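Local coordinates for chemosensory protein (Mamestra brassicae, PDB 1N8V) that binds long-chain aliphatic ligands such as bromo-dodecanol in a helix-lined hydrophobic interior and probably carries small hydrophobic semiochemicals in the moth, at residues 68-71 and 72-76; 11-14 and 15-18. All coordinates share one frame; numbering follows the deposited sequence.

Interaction 1 (68-71 and 72-76)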
loop_
_atom_site.group_PDB
_atom_site.type_symbol
_atom_site.label_atom_id
_atom_site.label_comp_id
_atom_site.label_asym_id
_atom_site.label_seq_id
_atom_site.Cartn_x
_atom_site.Cartn_y
_atom_site.Cartn_z
ATOM N N ARG A 68 -0.613 6.760 -5.366
ATOM C CA ARG A 68 -1.609 6.305 -6.308
ATOM C C ARG A 68 -2.543 5.241 -5.703
ATOM O O ARG A 68 -3.773 5.320 -5.806
ATOM C CB ARG A 68 -0.888 5.774 -7.546
ATOM C CG ARG A 68 -1.766 5.094 -8.549
ATOM C CD ARG A 68 -2.537 6.015 -9.441
ATOM N NE ARG A 68 -3.221 5.204 -10.435
ATOM C CZ ARG A 68 -4.488 4.818 -10.350
ATOM N NH1 ARG A 68 -5.287 5.211 -9.365
ATOM N NH2 ARG A 68 -4.983 4.049 -11.293
ATOM N N VAL A 69 -1.955 4.248 -5.048
ATOM C CA VAL A 69 -2.730 3.172 -4.437
ATOM C C VAL A 69 -3.585 3.702 -3.290
ATOM O O VAL A 69 -4.782 3.414 -3.205
ATOM C CB VAL A 69 -1.816 2.031 -3.936
ATOM C CG1 VAL A 69 -2.610 1.067 -3.069
ATOM C CG2 VAL A 69 -1.167 1.299 -5.104
ATOM N N ILE A 70 -2.982 4.518 -2.438
ATOM C CA ILE A 70 -3.694 5.035 -1.274
ATOM C C ILE A 70 -4.882 5.912 -1.681
ATOM O O ILE A 70 -5.983 5.768 -1.144
ATOM C CB ILE A 70 -2.718 5.767 -0.326
ATOM C CG1 ILE A 70 -1.821 4.749 0.364
ATOM C CG2 ILE A 70 -3.470 6.607 0.703
ATOM C CD1 ILE A 70 -0.642 5.363 1.090
ATOM N N GLU A 71 -4.689 6.793 -2.667
ATOM C CA GLU A 71 -5.785 7.650 -3.128
ATOM C C GLU A 71 -6.923 6.791 -3.687
ATOM O O GLU A 71 -8.112 7.055 -3.427
ATOM C CB GLU A 71 -5.308 8.646 -4.197
ATOM C CG GLU A 71 -6.424 9.611 -4.591
ATOM C CD GLU A 71 -6.138 10.447 -5.820
ATOM O OE1 GLU A 71 -5.245 10.077 -6.598
ATOM O OE2 GLU A 71 -6.864 11.452 -6.016
ATOM N N HIS A 72 -6.594 5.761 -4.468
ATOM C CA HIS A 72 -7.612 4.873 -5.011
ATOM C C HIS A 72 -8.411 4.193 -3.901
ATOM O O HIS A 72 -9.634 4.096 -3.967
ATOM C CB HIS A 72 -6.982 3.787 -5.899
ATOM C CG HIS A 72 -7.991 2.828 -6.448
ATOM N ND1 HIS A 72 -8.305 1.614 -5.873
ATOM C CD2 HIS A 72 -8.812 2.958 -7.516
ATOM C CE1 HIS A 72 -9.271 1.036 -6.572
ATOM N NE2 HIS A 72 -9.580 1.823 -7.585
ATOM N N LEU A 73 -7.722 3.687 -2.879
ATOM C CA LEU A 73 -8.423 3.017 -1.780
ATOM C C LEU A 73 -9.319 3.960 -1.006
ATOM O O LEU A 73 -10.462 3.624 -0.702
ATOM C CB LEU A 73 -7.427 2.351 -0.831
ATOM C CG LEU A 73 -6.528 1.264 -1.433
ATOM C CD1 LEU A 73 -5.512 0.813 -0.379
ATOM C CD2 LEU A 73 -7.355 0.089 -1.977
ATOM N N ILE A 74 -8.814 5.148 -0.674
ATOM C CA ILE A 74 -9.594 6.121 0.075
ATOM C C ILE A 74 -10.855 6.531 -0.672
ATOM O O ILE A 74 -11.918 6.700 -0.057
ATOM C CB ILE A 74 -8.725 7.358 0.400
ATOM C CG1 ILE A 74 -7.628 7.005 1.405
ATOM C CG2 ILE A 74 -9.610 8.504 0.903
ATOM C CD1 ILE A 74 -6.621 8.106 1.629
ATOM N N LYS A 75 -10.758 6.668 -1.991
ATOM C CA LYS A 75 -11.921 7.063 -2.790
ATOM C C LYS A 75 -12.873 5.909 -3.132
ATOM O O LYS A 75 -14.092 6.064 -3.051
ATOM C CB LYS A 75 -11.473 7.700 -4.094
ATOM C CG LYS A 75 -10.764 9.001 -3.928
ATOM C CD LYS A 75 -10.493 9.601 -5.290
ATOM C CE LYS A 75 -9.894 10.952 -5.212
ATOM N NZ LYS A 75 -10.705 11.823 -4.316
ATOM N N ASN A 76 -12.328 4.751 -3.502
ATOM C CA ASN A 76 -13.116 3.648 -4.053
ATOM C C ASN A 76 -13.219 2.350 -3.257
ATOM O O ASN A 76 -14.014 1.479 -3.578
ATOM C CB ASN A 76 -12.570 3.328 -5.444
ATOM C CG ASN A 76 -12.509 4.563 -6.341
ATOM O OD1 ASN A 76 -13.539 5.184 -6.594
ATOM N ND2 ASN A 76 -11.315 4.925 -6.816
#

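Interaction 2 (11-14 and 15-18). With BDD (bromo-dodecanol), chain C.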
loop_
_atom_site.group_PDB
_atom_site.type_symbol
_atom_site.label_atom_id
_atom_site.label_comp_id
_atom_site.label_asym_id
_atom_site.label_seq_id
_atom_site.Cartn_x
_atom_site.Cartn_y
_atom_site.Cartn_z
ATOM N N ILE A 11 6.246 -2.889 -12.151
ATOM C CA ILE A 11 4.905 -3.485 -12.115
ATOM C C ILE A 11 3.872 -2.374 -12.389
ATOM O O ILE A 11 3.973 -1.289 -11.829
ATOM C CB ILE A 11 4.663 -4.133 -10.754
ATOM C CG1 ILE A 11 3.324 -4.862 -10.743
ATOM C CG2 ILE A 11 4.705 -3.090 -9.666
ATOM C CD1 ILE A 11 3.040 -5.565 -9.454
ATOM N N ASN A 12 2.890 -2.647 -13.246
ATOM C CA ASN A 12 1.870 -1.658 -13.581
ATOM C C ASN A 12 0.781 -1.634 -12.514
ATOM O O ASN A 12 -0.035 -2.547 -12.407
ATOM C CB ASN A 12 1.274 -1.895 -14.992
ATOM C CG ASN A 12 0.416 -0.721 -15.460
ATOM O OD1 ASN A 12 -0.469 -0.288 -14.742
ATOM N ND2 ASN A 12 0.692 -0.194 -16.662
ATOM N N LEU A 13 0.808 -0.572 -11.711
ATOM C CA LEU A 13 -0.153 -0.420 -10.633
ATOM C C LEU A 13 -1.554 -0.126 -11.156
ATOM O O LEU A 13 -2.536 -0.503 -10.533
ATOM C CB LEU A 13 0.275 0.683 -9.653
ATOM C CG LEU A 13 1.563 0.377 -8.895
ATOM C CD1 LEU A 13 1.929 1.573 -8.040
ATOM C CD2 LEU A 13 1.410 -0.832 -8.015
ATOM N N ASP A 14 -1.655 0.544 -12.306
ATOM C CA ASP A 14 -2.968 0.872 -12.862
ATOM C C ASP A 14 -3.767 -0.394 -13.200
ATOM O O ASP A 14 -4.985 -0.444 -12.994
ATOM C CB ASP A 14 -2.821 1.770 -14.111
ATOM C CG ASP A 14 -2.292 3.161 -13.793
ATOM O OD1 ASP A 14 -2.580 3.727 -12.722
ATOM O OD2 ASP A 14 -1.556 3.804 -14.593
ATOM N N GLU A 15 -3.088 -1.410 -13.726
ATOM C CA GLU A 15 -3.733 -2.672 -14.079
ATOM C C GLU A 15 -4.246 -3.393 -12.814
ATOM O O GLU A 15 -5.340 -3.963 -12.801
ATOM C CB GLU A 15 -2.780 -3.567 -14.889
ATOM C CG GLU A 15 -2.567 -3.138 -16.329
ATOM C CD GLU A 15 -1.625 -4.062 -17.079
ATOM O OE1 GLU A 15 -0.402 -3.943 -16.907
ATOM O OE2 GLU A 15 -2.106 -4.909 -17.847
ATOM N N ILE A 16 -3.467 -3.356 -11.737
ATOM C CA ILE A 16 -3.865 -3.972 -10.489
ATOM C C ILE A 16 -5.095 -3.273 -9.918
ATOM O O ILE A 16 -6.056 -3.921 -9.473
ATOM C CB ILE A 16 -2.694 -3.936 -9.466
ATOM C CG1 ILE A 16 -1.581 -4.897 -9.913
ATOM C CG2 ILE A 16 -3.197 -4.252 -8.096
ATOM C CD1 ILE A 16 -0.261 -4.697 -9.178
ATOM N N LEU A 17 -5.053 -1.948 -9.893
ATOM C CA LEU A 17 -6.158 -1.189 -9.316
ATOM C C LEU A 17 -7.453 -1.319 -10.099
ATOM O O LEU A 17 -8.532 -1.195 -9.515
ATOM C CB LEU A 17 -5.753 0.280 -9.094
ATOM C CG LEU A 17 -4.597 0.496 -8.116
ATOM C CD1 LEU A 17 -4.122 1.969 -8.143
ATOM C CD2 LEU A 17 -4.961 0.093 -6.699
ATOM N N ALA A 18 -7.353 -1.629 -11.397
ATOM C CA ALA A 18 -8.542 -1.789 -12.245
ATOM C C ALA A 18 -9.152 -3.206 -12.239
ATOM O O ALA A 18 -10.193 -3.443 -12.867
ATOM C CB ALA A 18 -8.203 -1.364 -13.665
HETATM O O1 BDD C . 6.538 -0.096 -6.885
HETATM C C1 BDD C . 5.784 -1.298 -6.937
HETATM C C2 BDD C . 6.366 -2.315 -5.958
HETATM C C3 BDD C . 5.263 -2.983 -5.149
HETATM C C4 BDD C . 4.646 -4.162 -5.889
HETATM C C5 BDD C . 3.333 -4.575 -5.231
HETATM C C6 BDD C . 2.148 -3.761 -5.756
HETATM C C7 BDD C . 0.893 -3.926 -4.899
HETATM C C8 BDD C . -0.085 -2.765 -5.079
HETATM C C9 BDD C . -1.424 -3.068 -4.416
HETATM C C10 BDD C . -1.401 -2.787 -2.920
HETATM C C11 BDD C . -2.760 -2.978 -2.272
HETATM C C12 BDD C . -2.748 -2.609 -0.789
HETATM BR BR BDD C . -2.115 -3.807 0.111
#

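Interaction 1 (68-71 and 72-76)
The carbonyl oxygen of Ile70 takes the amide of Ile74 in the shortest hydrogen bond between 68-71 and 72-76, 2.9 Å from Ile74 N to Ile70 O and nearly straight at 170°. The donor's own side chain also lies against that oxygen, with Ile74 CG1 3.3 Å from Ile70 O, and beyond it the Ile74 CD1 methyl reaches Ile70 CG2 at 3.6 Å, the two side chains crossing at a slant. Ile70 CG2 can meet it because it stands opposite the backbone N, on the carbonyl side, where the next turn passes. The same i to i+4 bond recurs from Arg68 O to His72 N, from Val69 O to Leu73 N and from Glu71 O to Lys75 N, making this the C-terminal part of the amphipathic helix 60-76. Its apolar side carries Val69 alongside Leu73, CG1 to CD1 4.0 Å; Ile70 and Val69 each touch a bound bromo-dodecanol, while Leu73 and Ile74 pack on helix 78-88 and Ile74 also on helix 95-102. On the polar side Glu71 and Lys75 run side by side. There Glu71 OE2 lies against Lys75 CE at 3.2 Å but stays 4.2 Å from NZ, too far for a salt bridge; that ammonium is hydrogen-bonded to Ala102 O instead. Arg68, bent at its second torsion, brings NH1 near His72 CB, and its NE pairs with Asp14.

Interaction 2 (11-14 and 15-18)
Ile11 and Ile16 meet through their end methyls, with the side chains at about a right angle and CD1 to CD1 only 3.4 Å, a close methyl-to-methyl approach. Ile11 CG1 stands opposite the backbone N (chi1 -175°), which carries CD1 towards Ile16 and turns the CG2 branch to the ligand, 3.4 Å from C1 of bromo-dodecanol. Further along the alkyl chain, Leu13 CD2 lies 3.8 Å from C6. Replacing Ile11 by an alanine removes both branches and would probably leave the Ile16 CD1 methyl without its mate and the C1 to C4 part of the ligand less closely held. Asn12 and Glu15 also cross at about a right angle, their amide and carboxylate planes 83° apart, and Glu15 OE1 sits 3.3 Å from Asn12 CB. Asn12 OD1 accepts from Glu15 N at 3.0 Å, the donor lying above the carbonyl plane, 41° out of it. Leu13 O then receives Leu17 N, and the Leu17 side chain packs on Leu23, Arg68 and His72. The bond from Glu15 N to Asn12 OD1 is an asparagine N-cap that starts the short helix 13-17, and beside it Ile11 and Leu13 line the bromo-dodecanol pocket.

From the N terminus, interaction 2 comes first, turning the chain from the extended residues before Leu13 into helix 13-17. Helices 20-30 and 38-53 follow before interaction 1 joins successive turns within helix 60-76. The contacts are in series, neither nested nor crossed, and each stays within one continuous stretch of chain, so no long loop is closed. The centres of interactions 1 and 2 lie about 12 Å apart. A salt bridge from Arg68 NE to Asp14 OD1, 2.8 Å, joins the helices, and Leu17 CD1 packs against Arg68 CZ at 3.6 Å; local helical contacts thus acquire a tertiary role when their side chains meet. Both segment pairs also contribute to the lipid-binding interior.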